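Local atomic coordinates of amidohydrolase (Pseudomonas aeruginosa, PDB entry 2I5G), a protein that may act as a dipeptidase of the M19 membrane dipeptidase family, whose members are typically metal-dependent TIM-barrel enzymes. Residues D100-V105 and V145-R150; V107-G112 and V151-D156; Y178-P183 and G247-Q252. The protein carries 2 engineered substitutions. One frame throughout, in Å; residues are numbered along the deposited sequence.

Contact 1: residues D100-V105 and V145-R150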
ATOM      1  N   ASP A 100      -2.263  -7.925  -1.843  1.00 10.65           N
ATOM      2  CA  ASP A 100      -1.441  -8.354  -0.712  1.00 10.01           C
ATOM      3  C   ASP A 100      -1.142  -9.843  -0.759  1.00  9.78           C
ATOM      4  O   ASP A 100      -0.752 -10.447   0.236  1.00  9.75           O
ATOM      5  CB  ASP A 100      -2.127  -8.023   0.607  1.00 11.49           C
ATOM      6  CG  ASP A 100      -3.448  -8.734   0.766  1.00 13.14           C
ATOM      7  OD1 ASP A 100      -3.979  -8.753   1.897  1.00 13.68           O
ATOM      8  OD2 ASP A 100      -3.957  -9.266  -0.243  1.00 15.46           O
ATOM      9  N   GLN A 101      -1.314 -10.435  -1.929  1.00  8.46           N
ATOM     10  CA  GLN A 101      -1.066 -11.852  -2.088  1.00  7.93           C
ATOM     11  C   GLN A 101       0.204 -12.095  -2.879  1.00  8.11           C
ATOM     12  O   GLN A 101       0.354 -11.576  -3.981  1.00  9.60           O
ATOM     13  CB  GLN A 101      -2.252 -12.493  -2.800  1.00 11.11           C
ATOM     14  CG  GLN A 101      -3.568 -12.191  -2.127  1.00  8.42           C
ATOM     15  CD  GLN A 101      -3.571 -12.628  -0.685  1.00  9.88           C
ATOM     16  OE1 GLN A 101      -3.376 -13.806  -0.380  1.00 11.93           O
ATOM     17  NE2 GLN A 101      -3.786 -11.684   0.217  1.00  9.81           N
ATOM     18  N   ILE A 102       1.113 -12.883  -2.315  1.00  6.33           N
ATOM     19  CA  ILE A 102       2.368 -13.213  -2.979  1.00  7.73           C
ATOM     20  C   ILE A 102       2.060 -14.344  -3.954  1.00  7.34           C
ATOM     21  O   ILE A 102       2.856 -14.662  -4.843  1.00  7.25           O
ATOM     22  CB  ILE A 102       3.443 -13.684  -1.961  1.00 15.76           C
ATOM     23  CG1 ILE A 102       3.700 -12.584  -0.924  1.00 16.81           C
ATOM     24  CG2 ILE A 102       4.751 -14.015  -2.682  1.00 15.48           C
ATOM     25  CD1 ILE A 102       4.686 -12.984   0.170  1.00 17.02           C
ATOM     26  N   GLY A 103       0.882 -14.937  -3.779  1.00 10.83           N
ATOM     27  CA  GLY A 103       0.455 -16.029  -4.633  1.00  9.65           C
ATOM     28  C   GLY A 103       0.016 -15.560  -6.006  1.00 10.56           C
ATOM     29  O   GLY A 103      -0.028 -16.356  -6.946  1.00 11.15           O
ATOM     30  N   TYR A 104      -0.302 -14.274  -6.135  1.00 10.75           N
ATOM     31  CA  TYR A 104      -0.743 -13.740  -7.417  1.00 12.51           C
ATOM     32  C   TYR A 104       0.406 -13.565  -8.391  1.00 12.71           C
ATOM     33  O   TYR A 104       0.184 -13.442  -9.597  1.00 14.32           O
ATOM     34  CB  TYR A 104      -1.459 -12.396  -7.244  1.00 11.63           C
ATOM     35  CG  TYR A 104      -2.802 -12.477  -6.550  1.00 13.38           C
ATOM     36  CD1 TYR A 104      -3.509 -11.322  -6.224  1.00 12.97           C
ATOM     37  CD2 TYR A 104      -3.356 -13.707  -6.197  1.00 13.59           C
ATOM     38  CE1 TYR A 104      -4.731 -11.389  -5.560  1.00 12.03           C
ATOM     39  CE2 TYR A 104      -4.578 -13.782  -5.534  1.00 12.69           C
ATOM     40  CZ  TYR A 104      -5.255 -12.620  -5.218  1.00 11.92           C
ATOM     41  OH  TYR A 104      -6.454 -12.697  -4.549  1.00 12.08           O
ATOM     42  N   VAL A 105       1.635 -13.539  -7.887  1.00  9.13           N
ATOM     43  CA  VAL A 105       2.767 -13.390  -8.789  1.00  8.46           C
ATOM     44  C   VAL A 105       2.784 -14.590  -9.732  1.00  9.19           C
ATOM     45  O   VAL A 105       2.956 -14.440 -10.936  1.00 10.11           O
ATOM     46  CB  VAL A 105       4.114 -13.311  -8.031  1.00  2.95           C
ATOM     47  CG1 VAL A 105       5.265 -13.311  -9.032  1.00  1.14           C
ATOM     48  CG2 VAL A 105       4.158 -12.048  -7.172  1.00  1.14           C
ATOM     49  N   VAL A 145       9.675  -9.371  -4.639  1.00  9.73           N
ATOM     50  CA  VAL A 145      10.811  -9.453  -5.552  1.00 10.59           C
ATOM     51  C   VAL A 145      11.266 -10.898  -5.642  1.00 10.80           C
ATOM     52  O   VAL A 145      11.455 -11.433  -6.734  1.00 11.42           O
ATOM     53  CB  VAL A 145      12.001  -8.600  -5.076  1.00  1.14           C
ATOM     54  CG1 VAL A 145      13.210  -8.844  -5.980  1.00  1.14           C
ATOM     55  CG2 VAL A 145      11.625  -7.126  -5.095  1.00  1.27           C
ATOM     56  N   ALA A 146      11.436 -11.520  -4.479  1.00 16.86           N
ATOM     57  CA  ALA A 146      11.859 -12.912  -4.393  1.00 17.00           C
ATOM     58  C   ALA A 146      10.982 -13.837  -5.241  1.00 17.00           C
ATOM     59  O   ALA A 146      11.496 -14.551  -6.102  1.00 18.01           O
ATOM     60  CB  ALA A 146      11.844 -13.367  -2.940  1.00  1.14           C
ATOM     61  N   GLU A 147       9.668 -13.830  -5.002  1.00  8.23           N
ATOM     62  CA  GLU A 147       8.762 -14.683  -5.772  1.00  8.50           C
ATOM     63  C   GLU A 147       8.844 -14.389  -7.269  1.00  8.48           C
ATOM     64  O   GLU A 147       8.782 -15.307  -8.085  1.00  8.60           O
ATOM     65  CB  GLU A 147       7.311 -14.524  -5.304  1.00 15.46           C
ATOM     66  CG  GLU A 147       6.323 -15.415  -6.073  1.00 14.84           C
ATOM     67  CD  GLU A 147       6.478 -16.905  -5.752  1.00 16.79           C
ATOM     68  OE1 GLU A 147       7.612 -17.348  -5.469  1.00 17.34           O
ATOM     69  OE2 GLU A 147       5.468 -17.641  -5.797  1.00 14.98           O
HETATM   70  N   MSE A 148       8.979 -13.116  -7.631  1.00  8.55           N
HETATM   71  CA  MSE A 148       9.092 -12.739  -9.039  1.00 10.40           C
HETATM   72  C   MSE A 148      10.343 -13.368  -9.664  1.00 11.15           C
HETATM   73  O   MSE A 148      10.332 -13.751 -10.838  1.00 11.99           O
HETATM   74  CB  MSE A 148       9.140 -11.213  -9.190  1.00 17.81           C
HETATM   75  CG  MSE A 148       7.804 -10.531  -8.948  1.00 22.32           C
HETATM   76 SE   MSE A 148       7.852  -8.585  -9.065  1.00 30.52          SE
HETATM   77  CE  MSE A 148       8.176  -8.429 -10.964  1.00 29.55           C
ATOM     78  N   ASN A 149      11.415 -13.477  -8.880  1.00 13.30           N
ATOM     79  CA  ASN A 149      12.650 -14.076  -9.375  1.00 13.70           C
ATOM     80  C   ASN A 149      12.450 -15.570  -9.571  1.00 14.47           C
ATOM     81  O   ASN A 149      12.969 -16.159 -10.519  1.00 15.27           O
ATOM     82  CB  ASN A 149      13.803 -13.870  -8.387  1.00 16.75           C
ATOM     83  CG  ASN A 149      14.266 -12.435  -8.317  1.00 16.39           C
ATOM     84  OD1 ASN A 149      14.026 -11.654  -9.232  1.00 18.15           O
ATOM     85  ND2 ASN A 149      14.952 -12.083  -7.236  1.00 13.90           N
ATOM     86  N   ARG A 150      11.692 -16.173  -8.663  1.00 20.66           N
ATOM     87  CA  ARG A 150      11.424 -17.605  -8.705  1.00 20.97           C
ATOM     88  C   ARG A 150      10.468 -17.988  -9.833  1.00 20.25           C
ATOM     89  O   ARG A 150      10.682 -18.978 -10.535  1.00 20.79           O
ATOM     90  CB  ARG A 150      10.838 -18.044  -7.365  1.00 14.39           C
ATOM     91  CG  ARG A 150      10.788 -19.538  -7.154  1.00 15.44           C
ATOM     92  CD  ARG A 150      10.092 -19.852  -5.836  1.00 17.59           C
ATOM     93  NE  ARG A 150       8.659 -19.597  -5.927  1.00 18.25           N
ATOM     94  CZ  ARG A 150       7.813 -20.351  -6.624  1.00 18.55           C
ATOM     95  NH1 ARG A 150       8.260 -21.413  -7.284  1.00 13.25           N
ATOM     96  NH2 ARG A 150       6.522 -20.038  -6.670  1.00 16.19           N
TER
HETATM   97  O   HOH W   1       2.949 -16.676  -6.432  1.00 18.45           O
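Ile102, in the loop leading into helix 103-110, and Val105 of that helix pack against Glu147 and Met148 of helix 139-151, joining two consecutive outer helices of the TIM barrel. Glu147 is the hub. Its CG stands opposite the backbone N (chi1 -179°), which carries the aliphatic part of the chain across to the other helix, and a bend at chi2 (70°) then turns the carboxylate aside. The methylene stem therefore does the packing while the charge stays at the margin. Val105 slides past Glu147 in the opposite sense, its CB 3.6 Å from Glu147 CG, and Ile102 adds its branch methyl, CG2 lying 3.7 Å from Glu147 CB. Deeper in, Val105 CG1 reaches Met148 CG at 3.8 Å, the two side chains crossing at about a right angle. Met148, a selenomethionine, continues inward to Met118 and Ile153, whereas Ile102 and Val105 both also rest on Ile144 one turn back along helix 139-151. The carboxylate is held from its own helix. Arg150 meets it side-on, NE with Glu147 OE1 and NH2 with Glu147 OE2 (2.8 Å), an i to i+3 salt bridge in which both oxygens are approached on their syn sides, though somewhat out of the carboxylate plane. This two-point grip fixes the rotation of the carboxylate and would offset its charge beside the apolar side chains. Before the helix the chain borders the dimer interface, where Tyr268 OH of the second subunit hydrogen-bonds to Asp100 O and Ile102 N. The polar link between the two segments is a water that donates one hydrogen bond to Glu147 OE2 and another to Ile102 O, whose distance from the water oxygen is 2.6 Å.

Contact 2: residues V107-G112 and V151-D156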
ATOM      1  N   VAL A 107       0.195 -16.542 -10.369  1.00 14.47           N
ATOM      2  CA  VAL A 107      -1.078 -16.562 -11.084  1.00 12.45           C
ATOM      3  C   VAL A 107      -1.008 -15.753 -12.370  1.00 12.40           C
ATOM      4  O   VAL A 107      -1.424 -16.220 -13.433  1.00 13.00           O
ATOM      5  CB  VAL A 107      -2.232 -15.970 -10.227  1.00  9.06           C
ATOM      6  CG1 VAL A 107      -3.510 -15.911 -11.053  1.00  5.97           C
ATOM      7  CG2 VAL A 107      -2.451 -16.807  -8.978  1.00  6.05           C
ATOM      8  N   PHE A 108      -0.494 -14.532 -12.272  1.00 10.67           N
ATOM      9  CA  PHE A 108      -0.404 -13.672 -13.446  1.00 10.17           C
ATOM     10  C   PHE A 108       0.599 -14.210 -14.444  1.00 10.43           C
ATOM     11  O   PHE A 108       0.405 -14.103 -15.657  1.00 10.68           O
ATOM     12  CB  PHE A 108      -0.049 -12.242 -13.034  1.00  5.75           C
ATOM     13  CG  PHE A 108      -1.219 -11.468 -12.500  1.00  4.12           C
ATOM     14  CD1 PHE A 108      -2.353 -11.273 -13.289  1.00  4.39           C
ATOM     15  CD2 PHE A 108      -1.197 -10.943 -11.212  1.00  1.66           C
ATOM     16  CE1 PHE A 108      -3.449 -10.563 -12.801  1.00  3.49           C
ATOM     17  CE2 PHE A 108      -2.286 -10.232 -10.711  1.00  1.14           C
ATOM     18  CZ  PHE A 108      -3.417 -10.041 -11.509  1.00  1.70           C
ATOM     19  N   LYS A 109       1.675 -14.790 -13.928  1.00 10.99           N
ATOM     20  CA  LYS A 109       2.684 -15.374 -14.788  1.00 10.31           C
ATOM     21  C   LYS A 109       1.996 -16.447 -15.619  1.00 11.36           C
ATOM     22  O   LYS A 109       2.246 -16.557 -16.818  1.00 13.90           O
ATOM     23  CB  LYS A 109       3.800 -15.994 -13.950  1.00  4.03           C
ATOM     24  CG  LYS A 109       4.820 -16.783 -14.752  1.00  3.42           C
ATOM     25  CD  LYS A 109       5.594 -15.925 -15.731  1.00  1.14           C
ATOM     26  CE  LYS A 109       6.501 -16.812 -16.574  1.00  1.14           C
ATOM     27  NZ  LYS A 109       7.339 -16.039 -17.523  1.00  1.14           N
ATOM     28  N   GLN A 110       1.125 -17.234 -14.981  1.00  6.07           N
ATOM     29  CA  GLN A 110       0.387 -18.288 -15.681  1.00  5.13           C
ATOM     30  C   GLN A 110      -0.583 -17.701 -16.704  1.00  4.81           C
ATOM     31  O   GLN A 110      -1.043 -18.400 -17.607  1.00  6.15           O
ATOM     32  CB  GLN A 110      -0.403 -19.157 -14.701  1.00  4.65           C
ATOM     33  CG  GLN A 110       0.441 -20.021 -13.779  1.00  6.99           C
ATOM     34  CD  GLN A 110      -0.367 -21.125 -13.111  1.00 10.08           C
ATOM     35  OE1 GLN A 110      -1.595 -21.157 -13.198  1.00 11.64           O
ATOM     36  NE2 GLN A 110       0.324 -22.036 -12.435  1.00 13.32           N
ATOM     37  N   LEU A 111      -0.898 -16.417 -16.555  1.00  5.25           N
ATOM     38  CA  LEU A 111      -1.809 -15.751 -17.475  1.00  5.12           C
ATOM     39  C   LEU A 111      -1.078 -14.983 -18.572  1.00  4.79           C
ATOM     40  O   LEU A 111      -1.691 -14.258 -19.345  1.00  5.12           O
ATOM     41  CB  LEU A 111      -2.742 -14.819 -16.700  1.00  4.35           C
ATOM     42  CG  LEU A 111      -3.664 -15.571 -15.733  1.00  5.63           C
ATOM     43  CD1 LEU A 111      -4.412 -14.585 -14.855  1.00  4.45           C
ATOM     44  CD2 LEU A 111      -4.639 -16.443 -16.533  1.00  4.69           C
ATOM     45  N   GLY A 112       0.239 -15.142 -18.637  1.00 14.61           N
ATOM     46  CA  GLY A 112       1.001 -14.470 -19.671  1.00 13.95           C
ATOM     47  C   GLY A 112       1.683 -13.161 -19.319  1.00 14.54           C
ATOM     48  O   GLY A 112       2.148 -12.460 -20.210  1.00 16.69           O
ATOM     49  N   VAL A 151       9.421 -17.192 -10.002  1.00  7.03           N
ATOM     50  CA  VAL A 151       8.404 -17.432 -11.022  1.00  7.45           C
ATOM     51  C   VAL A 151       8.833 -17.020 -12.432  1.00  7.50           C
ATOM     52  O   VAL A 151       8.378 -17.598 -13.423  1.00  7.21           O
ATOM     53  CB  VAL A 151       7.081 -16.701 -10.642  1.00 16.23           C
ATOM     54  CG1 VAL A 151       6.081 -16.782 -11.772  1.00 16.25           C
ATOM     55  CG2 VAL A 151       6.493 -17.326  -9.382  1.00 17.10           C
ATOM     56  N   GLY A 152       9.699 -16.016 -12.520  1.00  8.85           N
ATOM     57  CA  GLY A 152      10.168 -15.576 -13.819  1.00  8.01           C
ATOM     58  C   GLY A 152       9.490 -14.343 -14.389  1.00  9.24           C
ATOM     59  O   GLY A 152       9.107 -14.334 -15.556  1.00  9.24           O
ATOM     60  N   ILE A 153       9.325 -13.306 -13.574  1.00 13.55           N
ATOM     61  CA  ILE A 153       8.718 -12.065 -14.038  1.00 12.74           C
ATOM     62  C   ILE A 153       9.744 -10.984 -13.788  1.00 13.87           C
ATOM     63  O   ILE A 153      10.189 -10.799 -12.664  1.00 12.71           O
ATOM     64  CB  ILE A 153       7.434 -11.713 -13.267  1.00  9.39           C
ATOM     65  CG1 ILE A 153       6.305 -12.670 -13.671  1.00  8.47           C
ATOM     66  CG2 ILE A 153       7.046 -10.267 -13.547  1.00  8.10           C
ATOM     67  CD1 ILE A 153       4.986 -12.404 -12.969  1.00  8.13           C
HETATM   68  N   MSE A 154      10.121 -10.272 -14.841  1.00 14.36           N
HETATM   69  CA  MSE A 154      11.120  -9.226 -14.725  1.00 17.32           C
HETATM   70  C   MSE A 154      10.655  -7.996 -13.959  1.00 16.80           C
HETATM   71  O   MSE A 154       9.524  -7.530 -14.132  1.00 17.24           O
HETATM   72  CB  MSE A 154      11.591  -8.824 -16.117  1.00 29.17           C
HETATM   73  CG  MSE A 154      12.588  -7.691 -16.123  1.00 34.79           C
HETATM   74 SE   MSE A 154      13.475  -7.537 -17.827  1.00 42.97          SE
HETATM   75  CE  MSE A 154      15.180  -6.886 -17.184  1.00 36.38           C
ATOM     76  N   CYS A 155      11.543  -7.477 -13.113  1.00 12.54           N
ATOM     77  CA  CYS A 155      11.277  -6.291 -12.302  1.00 11.67           C
ATOM     78  C   CYS A 155      11.553  -5.028 -13.108  1.00 11.23           C
ATOM     79  O   CYS A 155      12.637  -4.863 -13.673  1.00 12.19           O
ATOM     80  CB  CYS A 155      12.164  -6.291 -11.058  1.00 16.75           C
ATOM     81  SG  CYS A 155      11.889  -7.664  -9.912  1.00 21.95           S
ATOM     82  N   ASP A 156      10.567  -4.140 -13.156  1.00  6.21           N
ATOM     83  CA  ASP A 156      10.684  -2.887 -13.890  1.00  5.60           C
ATOM     84  C   ASP A 156      10.678  -1.749 -12.873  1.00  4.67           C
ATOM     85  O   ASP A 156       9.967  -1.814 -11.861  1.00  3.67           O
ATOM     86  CB  ASP A 156       9.517  -2.754 -14.879  1.00 29.99           C
ATOM     87  CG  ASP A 156       9.602  -1.497 -15.730  1.00 32.33           C
ATOM     88  OD1 ASP A 156      10.716  -1.156 -16.187  1.00 33.05           O
ATOM     89  OD2 ASP A 156       8.551  -0.860 -15.955  1.00 31.79           O
TER
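Lys109, on the last turn of helix 103-110, lies along Val151, Gly152 and Ile153, where helix 139-151 ends and the chain heads into barrel strand 154-156. The close-packed part is aliphatic. With Lys109 CG opposite its backbone N (chi1 173°), CB and CG lie alongside Val151 CG1. From the interior Ile153 sends its CD1 to within 3.9 Å of Lys109 CB, while its CG1 lies equally far from Lys109 CD; lysine and isoleucine run past each other in opposite directions. Ile153 is itself buried against Val116 and Met148, and neighbouring Phe108 turns from the contact into an aromatic cluster with Phe92 and Phe47. The more open, polar side begins at CE and NZ: CE already lies by Gly152 O, and the ammonium group ends a partly exposed residue. There Lys109 NZ donates to Gly152 O at 3.1 Å, tilted 31° from the carbonyl plane, and a cation-pi contact with Trp323 gives it a second partner. Both helices end at positive-phi glycines: Gly152 is the first residue to leave helix 139-151, and Gly112 is the C' residue of the Schellman motif that ends helix 103-110. The lysine thus supplies a donor to the Gly152 oxygen, and its positive charge near the C-terminal end of helix 139-151 is probably favourable.

Contact 3: residues Y178-P183 and G247-Q252; sequences YSHCLP and GTDFTQ
With chi1 at 60°, His180 places its CG between its backbone N and carbonyl carbon, while Asp249, its CG anti to the backbone N (chi1 -166°) on a positive-phi residue, swings its carboxylate to the same ring. The two side chains meet obliquely, the planes 44° apart, and His180 CD2 approaches Asp249 CG to 3.8 Å. Asp249 does not bond the imidazole directly; a water donates a weak bond to Asp249 OD1 and lies in a weak contact with His180 NE2. The ring's rotation is fixed instead by its own nitrogens: His180 ND1 shares a hydrogen bond with Ser179 OG (2.7 Å), and NE2 is bonded to NE2 of His159. The backbones come close at Gly247, whose CA makes a nearly straight C-H...O contact with Ser179 O at 3.4 Å, and whose carbonyl O lies 3.3 Å from His180 CB. In metal-bound M19 dipeptidases the active site lies at this end of the barrel; His180 and Asp249 occupy the corresponding place, but whether the metal site is complete in this protein is not settled. The corner at Ser179 and His180 interrupts strand 177-181, and Gly247 directly follows strand 244-246; strand 207-210 runs between these two, and Leu16 of strand 13-17 packs on Ser179, His180 and Asp249. Farther along, Leu182 and Pro183 lead outward onto helix 225-239.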
ATOM      1  N   TYR A 178      14.662  -0.549 -16.547  1.00 31.94           N
ATOM      2  CA  TYR A 178      13.966   0.727 -16.594  1.00 32.39           C
ATOM      3  C   TYR A 178      13.432   0.654 -18.020  1.00 33.33           C
ATOM      4  O   TYR A 178      13.986   1.275 -18.928  1.00 36.09           O
ATOM      5  CB  TYR A 178      14.917   1.920 -16.482  1.00 19.45           C
ATOM      6  CG  TYR A 178      15.475   2.197 -15.102  1.00 19.50           C
ATOM      7  CD1 TYR A 178      14.657   2.158 -13.973  1.00 18.94           C
ATOM      8  CD2 TYR A 178      16.818   2.539 -14.933  1.00 19.07           C
ATOM      9  CE1 TYR A 178      15.164   2.451 -12.706  1.00 17.99           C
ATOM     10  CE2 TYR A 178      17.334   2.835 -13.676  1.00 18.86           C
ATOM     11  CZ  TYR A 178      16.502   2.790 -12.567  1.00 19.69           C
ATOM     12  OH  TYR A 178      17.014   3.086 -11.324  1.00 17.49           O
ATOM     13  N   SER A 179      12.378  -0.140 -18.212  1.00 16.46           N
ATOM     14  CA  SER A 179      11.768  -0.342 -19.524  1.00 12.14           C
ATOM     15  C   SER A 179      11.632   0.924 -20.354  1.00  9.17           C
ATOM     16  O   SER A 179      11.803   0.884 -21.570  1.00  7.55           O
ATOM     17  CB  SER A 179      10.389  -0.999 -19.374  1.00 13.35           C
ATOM     18  OG  SER A 179       9.482  -0.154 -18.688  1.00 13.84           O
ATOM     19  N   HIS A 180      11.328   2.043 -19.705  1.00  7.57           N
ATOM     20  CA  HIS A 180      11.171   3.300 -20.423  1.00  7.63           C
ATOM     21  C   HIS A 180      11.513   4.535 -19.593  1.00  8.71           C
ATOM     22  O   HIS A 180      10.756   4.937 -18.711  1.00  9.54           O
ATOM     23  CB  HIS A 180       9.738   3.417 -20.972  1.00  7.67           C
ATOM     24  CG  HIS A 180       8.667   3.392 -19.921  1.00  6.97           C
ATOM     25  ND1 HIS A 180       8.406   2.285 -19.142  1.00  7.98           N
ATOM     26  CD2 HIS A 180       7.777   4.338 -19.535  1.00  7.53           C
ATOM     27  CE1 HIS A 180       7.402   2.550 -18.324  1.00  7.19           C
ATOM     28  NE2 HIS A 180       7.001   3.789 -18.543  1.00  7.32           N
ATOM     29  N   CYS A 181      12.658   5.146 -19.880  1.00  1.69           N
ATOM     30  CA  CYS A 181      13.073   6.340 -19.151  1.00  1.74           C
ATOM     31  C   CYS A 181      14.051   7.184 -19.961  1.00  1.14           C
ATOM     32  O   CYS A 181      14.490   6.796 -21.037  1.00  1.14           O
ATOM     33  CB  CYS A 181      13.729   5.948 -17.835  1.00 24.38           C
ATOM     34  SG  CYS A 181      15.286   5.097 -18.095  1.00 31.67           S
ATOM     35  N   LEU A 182      14.384   8.349 -19.427  1.00  8.80           N
ATOM     36  CA  LEU A 182      15.299   9.257 -20.089  1.00  7.62           C
ATOM     37  C   LEU A 182      16.305   9.811 -19.096  1.00  7.43           C
ATOM     38  O   LEU A 182      16.034   9.877 -17.900  1.00  7.58           O
ATOM     39  CB  LEU A 182      14.520  10.392 -20.743  1.00  9.30           C
ATOM     40  CG  LEU A 182      13.815   9.993 -22.037  1.00 11.16           C
ATOM     41  CD1 LEU A 182      12.943  11.141 -22.541  1.00 12.30           C
ATOM     42  CD2 LEU A 182      14.868   9.618 -23.068  1.00 11.86           C
ATOM     43  N   PRO A 183      17.484  10.228 -19.586  1.00  8.07           N
ATOM     44  CA  PRO A 183      18.551  10.777 -18.746  1.00  6.88           C
ATOM     45  C   PRO A 183      18.245  12.156 -18.181  1.00  8.12           C
ATOM     46  O   PRO A 183      17.867  13.067 -18.916  1.00  7.80           O
ATOM     47  CB  PRO A 183      19.735  10.798 -19.696  1.00  4.59           C
ATOM     48  CG  PRO A 183      19.087  11.184 -20.978  1.00  4.64           C
ATOM     49  CD  PRO A 183      17.863  10.295 -21.010  1.00  6.87           C
ATOM     50  N   GLY A 247      12.143   1.678 -25.584  1.00 17.69           N
ATOM     51  CA  GLY A 247      10.927   1.673 -24.779  1.00 18.65           C
ATOM     52  C   GLY A 247      10.172   2.960 -25.106  1.00 19.79           C
ATOM     53  O   GLY A 247      10.043   3.856 -24.268  1.00 19.18           O
ATOM     54  N   THR A 248       9.680   3.054 -26.341  1.00 27.08           N
ATOM     55  CA  THR A 248       8.982   4.243 -26.833  1.00 28.75           C
ATOM     56  C   THR A 248       7.954   4.869 -25.906  1.00 28.59           C
ATOM     57  O   THR A 248       7.935   6.087 -25.724  1.00 29.30           O
ATOM     58  CB  THR A 248       8.269   3.970 -28.170  1.00 25.60           C
ATOM     59  OG1 THR A 248       7.087   3.194 -27.933  1.00 28.91           O
ATOM     60  CG2 THR A 248       9.184   3.218 -29.110  1.00 27.44           C
ATOM     61  N   ASP A 249       7.088   4.044 -25.337  1.00 14.94           N
ATOM     62  CA  ASP A 249       6.056   4.550 -24.451  1.00 12.69           C
ATOM     63  C   ASP A 249       4.959   5.149 -25.331  1.00 11.32           C
ATOM     64  O   ASP A 249       4.410   6.204 -25.027  1.00 10.14           O
ATOM     65  CB  ASP A 249       6.653   5.606 -23.514  1.00 29.86           C
ATOM     66  CG  ASP A 249       5.746   5.940 -22.344  1.00 35.49           C
ATOM     67  OD1 ASP A 249       4.896   5.098 -21.986  1.00 35.82           O
ATOM     68  OD2 ASP A 249       5.896   7.043 -21.764  1.00 38.19           O
ATOM     69  N   PHE A 250       4.655   4.468 -26.436  1.00 17.63           N
ATOM     70  CA  PHE A 250       3.608   4.917 -27.352  1.00 17.69           C
ATOM     71  C   PHE A 250       2.237   4.886 -26.673  1.00 16.59           C
ATOM     72  O   PHE A 250       1.843   3.869 -26.095  1.00 17.12           O
ATOM     73  CB  PHE A 250       3.561   4.026 -28.596  1.00 14.35           C
ATOM     74  CG  PHE A 250       4.405   4.522 -29.737  1.00 18.22           C
ATOM     75  CD1 PHE A 250       4.262   5.827 -30.212  1.00 17.72           C
ATOM     76  CD2 PHE A 250       5.324   3.678 -30.359  1.00 18.93           C
ATOM     77  CE1 PHE A 250       5.020   6.284 -31.291  1.00 16.25           C
ATOM     78  CE2 PHE A 250       6.088   4.127 -31.439  1.00 17.84           C
ATOM     79  CZ  PHE A 250       5.933   5.434 -31.905  1.00 16.74           C
ATOM     80  N   THR A 251       1.516   5.999 -26.752  1.00  6.27           N
ATOM     81  CA  THR A 251       0.187   6.118 -26.153  1.00  5.86           C
ATOM     82  C   THR A 251      -0.854   6.259 -27.267  1.00  5.90           C
ATOM     83  O   THR A 251      -1.956   6.779 -27.057  1.00  4.84           O
ATOM     84  CB  THR A 251       0.109   7.354 -25.238  1.00  6.59           C
ATOM     85  OG1 THR A 251       0.272   8.544 -26.020  1.00  7.80           O
ATOM     86  CG2 THR A 251       1.206   7.306 -24.198  1.00  6.91           C
ATOM     87  N   GLN A 252      -0.481   5.777 -28.447  1.00  7.46           N
ATOM     88  CA  GLN A 252      -1.311   5.841 -29.642  1.00  7.97           C
ATOM     89  C   GLN A 252      -2.796   5.504 -29.488  1.00  9.59           C
ATOM     90  O   GLN A 252      -3.170   4.398 -29.086  1.00 10.00           O
ATOM     91  CB  GLN A 252      -0.698   4.957 -30.722  1.00  5.23           C
ATOM     92  CG  GLN A 252      -1.174   5.289 -32.110  1.00  5.42           C
ATOM     93  CD  GLN A 252      -0.425   4.526 -33.172  1.00  4.99           C
ATOM     94  OE1 GLN A 252       0.799   4.605 -33.263  1.00  5.31           O
ATOM     95  NE2 GLN A 252      -1.159   3.779 -33.990  1.00  6.19           N
TER
HETATM   96  O   HOH W   2       3.861   5.231 -18.809  1.00 10.78           O

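Contacts 1 and 2 are neighbours on the barrel's outer layer and share helix 103-110: contact 1 sets its beginning against helix 139-151, contact 2 its end against the turn into strand 154-156, with Met148 O probably bonded to Ile153 N between them. Both are partly buried and pair aliphatic stems with charged ends, an acid paired within its own helix in one and a base bound to a carbonyl in the other. Contact 3 is buried near the chain's centre, about 20 Å from contact 2 between centres, and is built from a histidine, a carboxylate and close backbone at the ends of strands. Asp156, probably bonded through OD1 to Ser179 N, connects strand 154-156 to it.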